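Local coordinates for protein hydrazine synthase subunit alpha (Candidatus Kuenenia stuttgartiensis, PDB 5C2V) that condenses hydroxylamine with ammonia to form hydrazine, as the diheme alpha subunit of the hydrazine synthase complex of anammox bacteria, at residues S22-Q26 and L343-R347; R200-H204 and T412-F416; S427-W431 and H587-F592; V175-F179 and N224-N228. All coordinates share one frame; numbering follows the deposited sequence.

Contact 1: residues S22-Q26 and L343-R347; sequences SKEVQ and LPDDR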
loop_
_atom_site.group_PDB
_atom_site.type_symbol
_atom_site.label_atom_id
_atom_site.label_comp_id
_atom_site.label_asym_id
_atom_site.label_seq_id
_atom_site.Cartn_x
_atom_site.Cartn_y
_atom_site.Cartn_z
ATOM N N SER D 22 12.959 -0.994 39.610
ATOM C CA SER D 22 12.525 0.384 39.400
ATOM C C SER D 22 11.246 0.715 40.167
ATOM O O SER D 22 11.003 1.871 40.511
ATOM C CB SER D 22 12.322 0.656 37.908
ATOM O OG SER D 22 13.542 0.540 37.195
ATOM N N LYS D 23 10.432 -0.301 40.435
ATOM C CA LYS D 23 9.180 -0.100 41.157
ATOM C C LYS D 23 9.443 0.194 42.635
ATOM O O LYS D 23 8.737 0.993 43.253
ATOM C CB LYS D 23 8.275 -1.325 41.005
ATOM C CG LYS D 23 7.904 -1.638 39.560
ATOM C CD LYS D 23 7.007 -2.862 39.452
ATOM C CE LYS D 23 5.571 -2.535 39.827
ATOM N NZ LYS D 23 4.949 -1.590 38.857
ATOM N N GLU D 24 10.456 -0.462 43.193
ATOM C CA GLU D 24 10.851 -0.267 44.587
ATOM C C GLU D 24 11.735 0.962 44.804
ATOM O O GLU D 24 11.591 1.676 45.797
ATOM C CB GLU D 24 11.576 -1.513 45.106
ATOM C CG GLU D 24 10.734 -2.777 45.068
ATOM C CD GLU D 24 11.561 -4.049 45.155
ATOM O OE1 GLU D 24 12.792 -3.982 44.954
ATOM O OE2 GLU D 24 10.974 -5.119 45.421
ATOM N N VAL D 25 12.658 1.195 43.877
ATOM C CA VAL D 25 13.686 2.215 44.058
ATOM C C VAL D 25 13.172 3.611 43.713
ATOM O O VAL D 25 13.829 4.613 43.995
ATOM C CB VAL D 25 14.934 1.903 43.202
ATOM C CG1 VAL D 25 14.716 2.337 41.761
ATOM C CG2 VAL D 25 16.173 2.570 43.788
ATOM N N GLN D 26 11.989 3.668 43.108
ATOM C CA GLN D 26 11.393 4.932 42.683
ATOM C C GLN D 26 11.213 5.927 43.827
ATOM O O GLN D 26 11.861 6.974 43.861
ATOM C CB GLN D 26 10.041 4.678 42.019
ATOM C CG GLN D 26 9.341 5.942 41.564
ATOM C CD GLN D 26 7.845 5.762 41.444
ATOM O OE1 GLN D 26 7.280 5.869 40.355
ATOM N NE2 GLN D 26 7.193 5.488 42.567
ATOM N N LEU D 343 5.360 5.606 34.497
ATOM C CA LEU D 343 5.931 5.539 35.837
ATOM C C LEU D 343 6.006 4.093 36.319
ATOM O O LEU D 343 5.198 3.259 35.911
ATOM C CB LEU D 343 5.106 6.375 36.823
ATOM C CG LEU D 343 5.286 7.895 36.823
ATOM C CD1 LEU D 343 4.403 8.532 37.887
ATOM C CD2 LEU D 343 6.743 8.265 37.045
ATOM N N PRO D 344 6.982 3.792 37.192
ATOM C CA PRO D 344 7.120 2.479 37.837
ATOM C C PRO D 344 5.895 2.091 38.667
ATOM O O PRO D 344 5.746 0.929 39.041
ATOM C CB PRO D 344 8.349 2.660 38.731
ATOM C CG PRO D 344 9.150 3.704 38.043
ATOM C CD PRO D 344 8.143 4.658 37.467
ATOM N N ASP D 345 5.032 3.064 38.941
ATOM C CA ASP D 345 3.809 2.841 39.704
ATOM C C ASP D 345 2.683 2.402 38.780
ATOM O O ASP D 345 1.528 2.302 39.200
ATOM C CB ASP D 345 3.400 4.108 40.454
ATOM C CG ASP D 345 4.541 4.713 41.240
ATOM O OD1 ASP D 345 5.407 3.948 41.712
ATOM O OD2 ASP D 345 4.573 5.953 41.383
ATOM N N ASP D 346 3.038 2.171 37.516
ATOM C CA ASP D 346 2.096 1.854 36.443
ATOM C C ASP D 346 1.182 3.038 36.150
ATOM O O ASP D 346 0.065 2.867 35.663
ATOM C CB ASP D 346 1.264 0.611 36.777
ATOM C CG ASP D 346 2.114 -0.633 36.931
ATOM O OD1 ASP D 346 3.216 -0.674 36.346
ATOM O OD2 ASP D 346 1.679 -1.569 37.634
ATOM N N ARG D 347 1.667 4.239 36.450
ATOM C CA ARG D 347 0.983 5.451 36.029
ATOM C C ARG D 347 1.724 6.053 34.844
ATOM O O ARG D 347 2.787 5.565 34.460
ATOM C CB ARG D 347 0.896 6.459 37.177
ATOM C CG ARG D 347 0.168 5.943 38.408
ATOM C CD ARG D 347 0.037 7.026 39.468
ATOM N NE ARG D 347 1.335 7.451 39.984
ATOM C CZ ARG D 347 1.507 8.449 40.844
ATOM N NH1 ARG D 347 0.460 9.132 41.286
ATOM N NH2 ARG D 347 2.725 8.767 41.261
#
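Lys23 reaches across to the hairpin loop 343-347 with its ammonium group, where NZ donates to Pro344 O (2.6 Å) and also forms a salt bridge with Asp346 OD1 (3.2 Å). A long, flexible lysine suits this place: bends at chi3 and chi4 fold the end of the chain over the Pro344 carbonyl. NZ comes in 24° out of the carbonyl plane. Beside it, the ring of Pro344 packs against the C-terminal part of helix 18-25 and Gln26, with CB 3.3 Å from Ser22 O and CD 3.2 Å from Gln26 OE1. The third link, from Gln26 NE2 to Asp345 OD1, is a weak hydrogen bond at a poor angle of 122°. Its detail is doubtful, because Gln26 OE1, another acceptor, also sits close to the carboxylate. Asp345 has a second, weak partner in Arg347 of its own loop.

Further out, Ser22 OG is tied to Tyr18 O, Pro344 leans on Phe293 and Leu343 on Trp362. Asp346 N bonds to Leu343 O, and Leu343 N to Arg347 O, which shapes the loop as a type I turn followed by Asp346 with positive phi. Such a turn typifies a tight beta hairpin, here joining strands 336-342 and 348-353 in what is probably one blade of the six-bladed propeller.

Contact 2: residues R200-H204 and T412-F416; sequences RITGH and TYQPF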
loop_
_atom_site.group_PDB
_atom_site.type_symbol
_atom_site.label_atom_id
_atom_site.label_comp_id
_atom_site.label_asym_id
_atom_site.label_seq_id
_atom_site.Cartn_x
_atom_site.Cartn_y
_atom_site.Cartn_z
ATOM N N ARG D 200 38.577 4.770 31.937
ATOM C CA ARG D 200 38.340 3.840 33.029
ATOM C C ARG D 200 37.883 2.506 32.463
ATOM O O ARG D 200 38.389 1.452 32.847
ATOM C CB ARG D 200 37.305 4.403 34.010
ATOM C CG ARG D 200 36.573 3.347 34.832
ATOM C CD ARG D 200 35.916 3.955 36.067
ATOM N NE ARG D 200 34.962 3.045 36.697
ATOM C CZ ARG D 200 35.299 2.012 37.464
ATOM N NH1 ARG D 200 36.575 1.742 37.698
ATOM N NH2 ARG D 200 34.357 1.244 37.994
ATOM N N ILE D 201 36.925 2.559 31.543
ATOM C CA ILE D 201 36.398 1.347 30.928
ATOM C C ILE D 201 37.366 0.694 29.934
ATOM O O ILE D 201 37.715 -0.477 30.080
ATOM C CB ILE D 201 35.069 1.634 30.203
ATOM C CG1 ILE D 201 34.059 2.261 31.170
ATOM C CG2 ILE D 201 34.508 0.361 29.592
ATOM C CD1 ILE D 201 32.726 2.601 30.534
ATOM N N THR D 202 37.788 1.450 28.924
ATOM C CA THR D 202 38.655 0.923 27.867
ATOM C C THR D 202 40.147 0.915 28.206
ATOM O O THR D 202 40.866 -0.016 27.844
ATOM C CB THR D 202 38.467 1.707 26.553
ATOM O OG1 THR D 202 38.838 3.076 26.753
ATOM C CG2 THR D 202 37.022 1.633 26.086
ATOM N N GLY D 203 40.607 1.950 28.901
ATOM C CA GLY D 203 42.028 2.133 29.138
ATOM C C GLY D 203 42.632 3.243 28.296
ATOM O O GLY D 203 43.850 3.422 28.266
ATOM N N HIS D 204 41.771 3.989 27.608
ATOM C CA HIS D 204 42.194 5.138 26.814
ATOM C C HIS D 204 41.072 6.169 26.774
ATOM O O HIS D 204 39.896 5.810 26.792
ATOM C CB HIS D 204 42.574 4.706 25.395
ATOM C CG HIS D 204 43.297 5.759 24.610
ATOM N ND1 HIS D 204 42.685 6.911 24.167
ATOM C CD2 HIS D 204 44.580 5.825 24.181
ATOM C CE1 HIS D 204 43.561 7.646 23.505
ATOM N NE2 HIS D 204 44.718 7.010 23.498
ATOM N N THR D 412 44.043 -9.073 24.297
ATOM C CA THR D 412 44.568 -8.459 25.513
ATOM C C THR D 412 43.732 -7.278 26.011
ATOM O O THR D 412 44.024 -6.711 27.065
ATOM C CB THR D 412 46.011 -7.972 25.300
ATOM O OG1 THR D 412 46.029 -6.952 24.294
ATOM C CG2 THR D 412 46.900 -9.125 24.861
ATOM N N TYR D 413 42.697 -6.924 25.255
ATOM C CA TYR D 413 41.867 -5.746 25.524
ATOM C C TYR D 413 42.715 -4.483 25.681
ATOM O O TYR D 413 42.717 -3.847 26.736
ATOM C CB TYR D 413 41.005 -5.966 26.772
ATOM C CG TYR D 413 39.809 -5.041 26.869
ATOM C CD1 TYR D 413 38.655 -5.288 26.136
ATOM C CD2 TYR D 413 39.830 -3.927 27.699
ATOM C CE1 TYR D 413 37.559 -4.449 26.221
ATOM C CE2 TYR D 413 38.740 -3.081 27.790
ATOM C CZ TYR D 413 37.607 -3.348 27.050
ATOM O OH TYR D 413 36.519 -2.510 27.139
ATOM N N GLN D 414 43.441 -4.135 24.624
ATOM C CA GLN D 414 44.242 -2.914 24.592
ATOM C C GLN D 414 43.804 -1.972 23.470
ATOM O O GLN D 414 43.860 -2.342 22.296
ATOM C CB GLN D 414 45.726 -3.254 24.450
ATOM C CG GLN D 414 46.303 -3.972 25.659
ATOM C CD GLN D 414 47.761 -4.336 25.483
ATOM O OE1 GLN D 414 48.088 -5.403 24.965
ATOM N NE2 GLN D 414 48.649 -3.449 25.917
ATOM N N PRO D 415 43.354 -0.760 23.829
ATOM C CA PRO D 415 42.968 0.258 22.844
ATOM C C PRO D 415 44.071 0.540 21.825
ATOM O O PRO D 415 45.250 0.536 22.179
ATOM C CB PRO D 415 42.702 1.496 23.705
ATOM C CG PRO D 415 42.344 0.954 25.042
ATOM C CD PRO D 415 43.176 -0.284 25.212
ATOM N N PHE D 416 43.686 0.774 20.574
ATOM C CA PHE D 416 44.648 1.074 19.520
ATOM C C PHE D 416 44.059 2.007 18.465
ATOM O O PHE D 416 42.880 1.908 18.115
ATOM C CB PHE D 416 45.146 -0.218 18.863
ATOM C CG PHE D 416 44.055 -1.060 18.259
ATOM C CD1 PHE D 416 43.378 -1.996 19.026
ATOM C CD2 PHE D 416 43.714 -0.928 16.922
ATOM C CE1 PHE D 416 42.378 -2.776 18.473
ATOM C CE2 PHE D 416 42.715 -1.705 16.364
ATOM C CZ PHE D 416 42.047 -2.629 17.141
#
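Pro415 wedges its ring against the end of the helix 196-201 and forms the tight part of the contact. Its CG lies 3.3 Å from Thr202 O, and its CB meets His204 CB at 3.6 Å. A proline fits here because its compact, rigid ring presents only carbon to a backbone carbonyl and a methylene. Gly203 leaves the helix with a phi of 106°, a conformation that suits glycine, since a side chain there would press on the carbonyl of Thr202. At this exit Thr202 forms an ST turn: Thr202 OG1 accepts from His204 N (3.2 Å) while also being hydrogen-bonded to Ile198 O in the preceding helical turn.

Beside the proline, the phenol of Tyr413 reaches back along the helix end. With CG anti to the backbone N (chi1 -161°), the ring brings CE2 to 3.6 Å from Ile201 O, which lies in the ring plane at its edge. Val26 of the gamma subunit also packs on Tyr413.

The loose side is where contact thins out. His204 touches the proline only through its CB, and its imidazole meets the ring of Phe406 instead. Gln414 points away and pairs with Thr412 OG1 within its own loop.

Across this joint, carbonyl oxygens face C-H groups of a proline and a phenol edge, so shape and dispersion, rather than directional bonds, probably hold the helix end against the start of strand 415-417.

Contact 3: residues S427-W431 and H587-F592; sequences SWGTW and HYDSPF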
loop_
_atom_site.group_PDB
_atom_site.type_symbol
_atom_site.label_atom_id
_atom_site.label_comp_id
_atom_site.label_asym_id
_atom_site.label_seq_id
_atom_site.Cartn_x
_atom_site.Cartn_y
_atom_site.Cartn_z
ATOM N N SER D 427 39.867 4.186 9.435
ATOM C CA SER D 427 39.432 3.133 10.346
ATOM C C SER D 427 38.615 2.099 9.578
ATOM O O SER D 427 37.889 2.446 8.648
ATOM C CB SER D 427 38.614 3.717 11.499
ATOM O OG SER D 427 37.501 4.450 11.014
ATOM N N TRP D 428 38.739 0.832 9.957
ATOM C CA TRP D 428 38.042 -0.225 9.231
ATOM C C TRP D 428 37.469 -1.311 10.140
ATOM O O TRP D 428 37.816 -1.407 11.319
ATOM C CB TRP D 428 38.977 -0.847 8.187
ATOM C CG TRP D 428 40.247 -1.418 8.737
ATOM C CD1 TRP D 428 41.369 -0.730 9.096
ATOM C CD2 TRP D 428 40.536 -2.804 8.962
ATOM N NE1 TRP D 428 42.333 -1.600 9.544
ATOM C CE2 TRP D 428 41.847 -2.877 9.472
ATOM C CE3 TRP D 428 39.811 -3.986 8.789
ATOM C CZ2 TRP D 428 42.449 -4.088 9.810
ATOM C CZ3 TRP D 428 40.409 -5.187 9.125
ATOM C CH2 TRP D 428 41.715 -5.228 9.629
ATOM N N GLY D 429 36.589 -2.131 9.571
ATOM C CA GLY D 429 35.889 -3.169 10.307
ATOM C C GLY D 429 35.437 -4.267 9.361
ATOM O O GLY D 429 35.819 -4.267 8.196
ATOM N N THR D 430 34.639 -5.211 9.852
ATOM C CA THR D 430 34.232 -6.347 9.024
ATOM C C THR D 430 32.739 -6.675 9.084
ATOM O O THR D 430 32.027 -6.272 10.006
ATOM C CB THR D 430 35.007 -7.625 9.415
ATOM O OG1 THR D 430 34.827 -7.888 10.812
ATOM C CG2 THR D 430 36.492 -7.472 9.119
ATOM N N TRP D 431 32.261 -7.415 8.089
ATOM C CA TRP D 431 30.918 -7.977 8.186
ATOM C C TRP D 431 30.803 -9.289 7.418
ATOM O O TRP D 431 31.516 -9.519 6.437
ATOM C CB TRP D 431 29.859 -6.974 7.706
ATOM C CG TRP D 431 29.873 -6.669 6.240
ATOM C CD1 TRP D 431 30.487 -5.616 5.627
ATOM C CD2 TRP D 431 29.217 -7.409 5.201
ATOM N NE1 TRP D 431 30.263 -5.660 4.272
ATOM C CE2 TRP D 431 29.489 -6.754 3.985
ATOM C CE3 TRP D 431 28.433 -8.567 5.183
ATOM C CZ2 TRP D 431 29.004 -7.216 2.764
ATOM C CZ3 TRP D 431 27.954 -9.025 3.969
ATOM C CH2 TRP D 431 28.240 -8.351 2.777
ATOM N N HIS D 587 44.430 -8.602 13.291
ATOM C CA HIS D 587 43.104 -8.235 13.782
ATOM C C HIS D 587 42.034 -8.984 12.996
ATOM O O HIS D 587 41.139 -9.603 13.571
ATOM C CB HIS D 587 42.875 -6.726 13.669
ATOM C CG HIS D 587 43.665 -5.913 14.648
ATOM N ND1 HIS D 587 44.321 -4.754 14.293
ATOM C CD2 HIS D 587 43.892 -6.082 15.971
ATOM C CE1 HIS D 587 44.925 -4.248 15.353
ATOM N NE2 HIS D 587 44.679 -5.036 16.385
ATOM N N TYR D 588 42.138 -8.911 11.671
ATOM C CA TYR D 588 41.245 -9.636 10.771
ATOM C C TYR D 588 41.993 -10.123 9.538
ATOM O O TYR D 588 42.782 -9.385 8.946
ATOM C CB TYR D 588 40.068 -8.761 10.339
ATOM C CG TYR D 588 39.037 -8.519 11.414
ATOM C CD1 TYR D 588 38.247 -9.556 11.894
ATOM C CD2 TYR D 588 38.837 -7.249 11.934
ATOM C CE1 TYR D 588 37.298 -9.336 12.873
ATOM C CE2 TYR D 588 37.892 -7.019 12.910
ATOM C CZ TYR D 588 37.124 -8.065 13.377
ATOM O OH TYR D 588 36.180 -7.836 14.352
ATOM N N ASP D 589 41.750 -11.372 9.159
ATOM C CA ASP D 589 42.348 -11.939 7.956
ATOM C C ASP D 589 41.407 -11.915 6.750
ATOM O O ASP D 589 41.740 -12.445 5.692
ATOM C CB ASP D 589 42.814 -13.368 8.225
ATOM C CG ASP D 589 43.883 -13.434 9.294
ATOM O OD1 ASP D 589 45.026 -13.017 9.014
ATOM O OD2 ASP D 589 43.580 -13.904 10.409
ATOM N N SER D 590 40.226 -11.328 6.915
ATOM C CA SER D 590 39.261 -11.246 5.820
ATOM C C SER D 590 39.698 -10.229 4.766
ATOM O O SER D 590 40.258 -9.185 5.100
ATOM C CB SER D 590 37.872 -10.886 6.353
ATOM O OG SER D 590 37.901 -9.668 7.075
ATOM N N PRO D 591 39.447 -10.538 3.483
ATOM C CA PRO D 591 39.828 -9.661 2.368
ATOM C C PRO D 591 39.060 -8.341 2.352
ATOM O O PRO D 591 37.888 -8.299 2.731
ATOM C CB PRO D 591 39.481 -10.494 1.126
ATOM C CG PRO D 591 39.398 -11.903 1.610
ATOM C CD PRO D 591 38.875 -11.809 3.007
ATOM N N PHE D 592 39.727 -7.275 1.922
ATOM C CA PHE D 592 39.085 -5.975 1.758
ATOM C C PHE D 592 38.293 -5.920 0.456
ATOM O O PHE D 592 38.575 -6.669 -0.479
ATOM C CB PHE D 592 40.124 -4.853 1.800
ATOM C CG PHE D 592 40.703 -4.618 3.164
ATOM C CD1 PHE D 592 41.823 -5.317 3.585
ATOM C CD2 PHE D 592 40.125 -3.705 4.029
ATOM C CE1 PHE D 592 42.357 -5.106 4.841
ATOM C CE2 PHE D 592 40.654 -3.489 5.287
ATOM C CZ PHE D 592 41.772 -4.191 5.694
#
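Phe592 stands over one face of the Trp428 indole in an edge-to-face pair, the planes 60° apart and the centroids of the two six-membered rings separated by 4.9 Å. Its CZ is set toward the rim of the indole rather than over its centre, and CE2 reaches Trp428 CE3 at 3.6 Å. At the edge of the same indole, near its plane, lies Tyr588 CB, 3.8 Å from Trp428 CZ3. The phenol of Tyr588 in turn receives Thr430 on one face: CG2 sits 3.7 Å from the ring centroid in a CH-pi contact, 18° off the normal, while OG1 stands above the rim beside CZ.

Thr430 suits this site because its two branches do different work. The methyl covers the ring and also meets Ser590 OG at 3.3 Å, whereas OG1 is hydrogen-bonded to Trp580 NE1.

The strand 428-433 belongs to a mixed sheet, antiparallel to 517-522 and parallel to 553-556, the strand that ends at the heme-binding Cys556. Trp428 and Thr430 point from one side of it toward the loop 587-592; Trp431 points the other way and touches heme c. Gly429 has no side chain on the face turned from the loop.

A chi1 of 58° places Trp428 CG between the backbone N and carbonyl carbon, and from there the indole extends to meet both Tyr588 and Phe592. Two of the hydroxyls have partners outside the two segments: Tyr588 OH bonds to Tyr551 O, and Ser590 OG to Ser520 OG. Trp85 of the gamma subunit packs against Tyr588.

Contact 4: residues V175-F179 and N224-N228; sequences VMDEF and NLSSN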
loop_
_atom_site.group_PDB
_atom_site.type_symbol
_atom_site.label_atom_id
_atom_site.label_comp_id
_atom_site.label_asym_id
_atom_site.label_seq_id
_atom_site.Cartn_x
_atom_site.Cartn_y
_atom_site.Cartn_z
ATOM N N VAL D 175 24.121 20.871 6.188
ATOM C CA VAL D 175 23.913 19.472 5.842
ATOM C C VAL D 175 22.452 19.211 5.464
ATOM O O VAL D 175 21.536 19.827 6.012
ATOM C CB VAL D 175 24.340 18.547 7.011
ATOM C CG1 VAL D 175 23.455 18.767 8.229
ATOM C CG2 VAL D 175 24.319 17.090 6.590
ATOM N N MET D 176 22.245 18.309 4.509
ATOM C CA MET D 176 20.902 17.948 4.068
ATOM C C MET D 176 20.641 16.458 4.262
ATOM O O MET D 176 21.511 15.631 3.991
ATOM C CB MET D 176 20.700 18.318 2.596
ATOM C CG MET D 176 20.078 19.686 2.363
ATOM S SD MET D 176 20.026 20.117 0.610
ATOM C CE MET D 176 19.051 21.618 0.653
ATOM N N ASP D 177 19.443 16.116 4.728
ATOM C CA ASP D 177 19.058 14.713 4.821
ATOM C C ASP D 177 18.554 14.220 3.469
ATOM O O ASP D 177 18.704 14.901 2.454
ATOM C CB ASP D 177 18.005 14.487 5.921
ATOM C CG ASP D 177 16.667 15.164 5.633
ATOM O OD1 ASP D 177 16.482 15.753 4.547
ATOM O OD2 ASP D 177 15.781 15.094 6.511
ATOM N N GLU D 178 17.960 13.034 3.458
ATOM C CA GLU D 178 17.497 12.424 2.219
ATOM C C GLU D 178 16.216 13.079 1.691
ATOM O O GLU D 178 15.844 12.888 0.534
ATOM C CB GLU D 178 17.297 10.922 2.433
ATOM C CG GLU D 178 18.601 10.197 2.754
ATOM C CD GLU D 178 18.390 8.809 3.327
ATOM O OE1 GLU D 178 17.673 8.684 4.340
ATOM O OE2 GLU D 178 18.949 7.843 2.767
ATOM N N PHE D 179 15.550 13.853 2.543
ATOM C CA PHE D 179 14.379 14.625 2.137
ATOM C C PHE D 179 14.756 16.062 1.777
ATOM O O PHE D 179 13.884 16.893 1.517
ATOM C CB PHE D 179 13.321 14.619 3.242
ATOM C CG PHE D 179 12.680 13.278 3.458
ATOM C CD1 PHE D 179 12.194 12.548 2.385
ATOM C CD2 PHE D 179 12.568 12.746 4.730
ATOM C CE1 PHE D 179 11.604 11.314 2.580
ATOM C CE2 PHE D 179 11.980 11.510 4.932
ATOM C CZ PHE D 179 11.498 10.793 3.854
ATOM N N ASN D 224 23.667 7.047 10.274
ATOM C CA ASN D 224 22.524 7.169 9.356
ATOM C C ASN D 224 22.473 8.507 8.608
ATOM O O ASN D 224 22.684 9.568 9.195
ATOM C CB ASN D 224 21.213 6.980 10.131
ATOM C CG ASN D 224 19.999 6.824 9.221
ATOM O OD1 ASN D 224 20.087 6.984 8.004
ATOM N ND2 ASN D 224 18.852 6.524 9.822
ATOM N N LEU D 225 22.194 8.437 7.307
ATOM C CA LEU D 225 22.132 9.625 6.455
ATOM C C LEU D 225 20.866 10.441 6.696
ATOM O O LEU D 225 20.771 11.594 6.272
ATOM C CB LEU D 225 22.225 9.233 4.979
ATOM C CG LEU D 225 23.641 9.010 4.445
ATOM C CD1 LEU D 225 23.619 8.643 2.970
ATOM C CD2 LEU D 225 24.489 10.249 4.674
ATOM N N SER D 226 19.893 9.839 7.370
ATOM C CA SER D 226 18.724 10.576 7.830
ATOM C C SER D 226 18.749 10.639 9.350
ATOM O O SER D 226 19.647 10.088 9.986
ATOM C CB SER D 226 17.429 9.935 7.328
ATOM O OG SER D 226 17.221 10.222 5.955
ATOM N N SER D 227 17.757 11.302 9.931
ATOM C CA SER D 227 17.799 11.639 11.349
ATOM C C SER D 227 17.532 10.465 12.289
ATOM O O SER D 227 16.524 9.769 12.167
ATOM C CB SER D 227 16.799 12.757 11.643
ATOM O OG SER D 227 17.161 13.954 10.977
ATOM N N ASN D 228 18.455 10.258 13.223
ATOM C CA ASN D 228 18.224 9.392 14.375
ATOM C C ASN D 228 17.984 10.264 15.599
ATOM O O ASN D 228 18.749 11.194 15.858
ATOM C CB ASN D 228 19.407 8.452 14.612
ATOM C CG ASN D 228 19.466 7.322 13.606
ATOM O OD1 ASN D 228 18.448 6.923 13.046
ATOM N ND2 ASN D 228 20.663 6.794 13.380
HETATM O O HOH W 1 15.182 13.616 8.841
#
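Asp177 and Ser226 approach to 5.1 Å between their CA atoms, yet the clearest polar link between these buried loops runs through a single water. That water donates to Asp177 OD2 (2.8 Å) and lies 2.9 Å from Ser227 OG, which is also hydrogen-bonded to Tyr185 N. The loop 224-228 opens with an Asx turn at Asn224-Ser226 and leads into strand 228-233. Here the chain passes from the sheet that holds 154-171 and 186-191 to the one that begins with 228-233, consistent with a step between propeller blades; the loop 175-179 links strands 154-171 and 186-191.

The two carboxylate oxygens of Asp177 divide the work. OD1 accepts from Asn181 N and, weakly, from Phe179 N, leaving OD2 for the bridge; chi1 of 65° places CG between the backbone N and the carbonyl carbon. Glu178 extends toward the turn, its OE2 4.2 Å from Leu225 CB. The same OE2 is hydrogen-bonded to Trp545 NE1, a neutral donor that satisfies a buried acidic oxygen. The very close approach of Glu178 to the Ser226 hydroxyl is doubtful.

Asparagine suits the head of the turn, since its amide can both accept and donate. Asn224 ND2 bonds to Val244 O and Asn228 OD1. Asn224 OD1 receives Ser226 N at 2.9 Å, the N-H pointing almost straight at it (178°) from above the amide plane.

Contacts 2 and 3 are the one pair that touch: the rings of Phe416 and His587 stack, with Phe416 CE2 3.5 Å from His587 CE1, and the contact centres are 20 Å apart. Both also border the gamma subunit. Contact 3 meets heme c directly through Trp431, while the Thr430 side chain lies about 10 Å from the heme and about 11 Å from that of Cys556. Contact 4 stays clear, the Glu178 side chain being about 11 Å from a heme c; its nearest atoms are about 14 Å from those of contact 3. Contact 1, remote from the hemes and metal sites, lies about 33 Å from contact 3 at the nearest atoms, and in sequence its segments enclose those of contact 4.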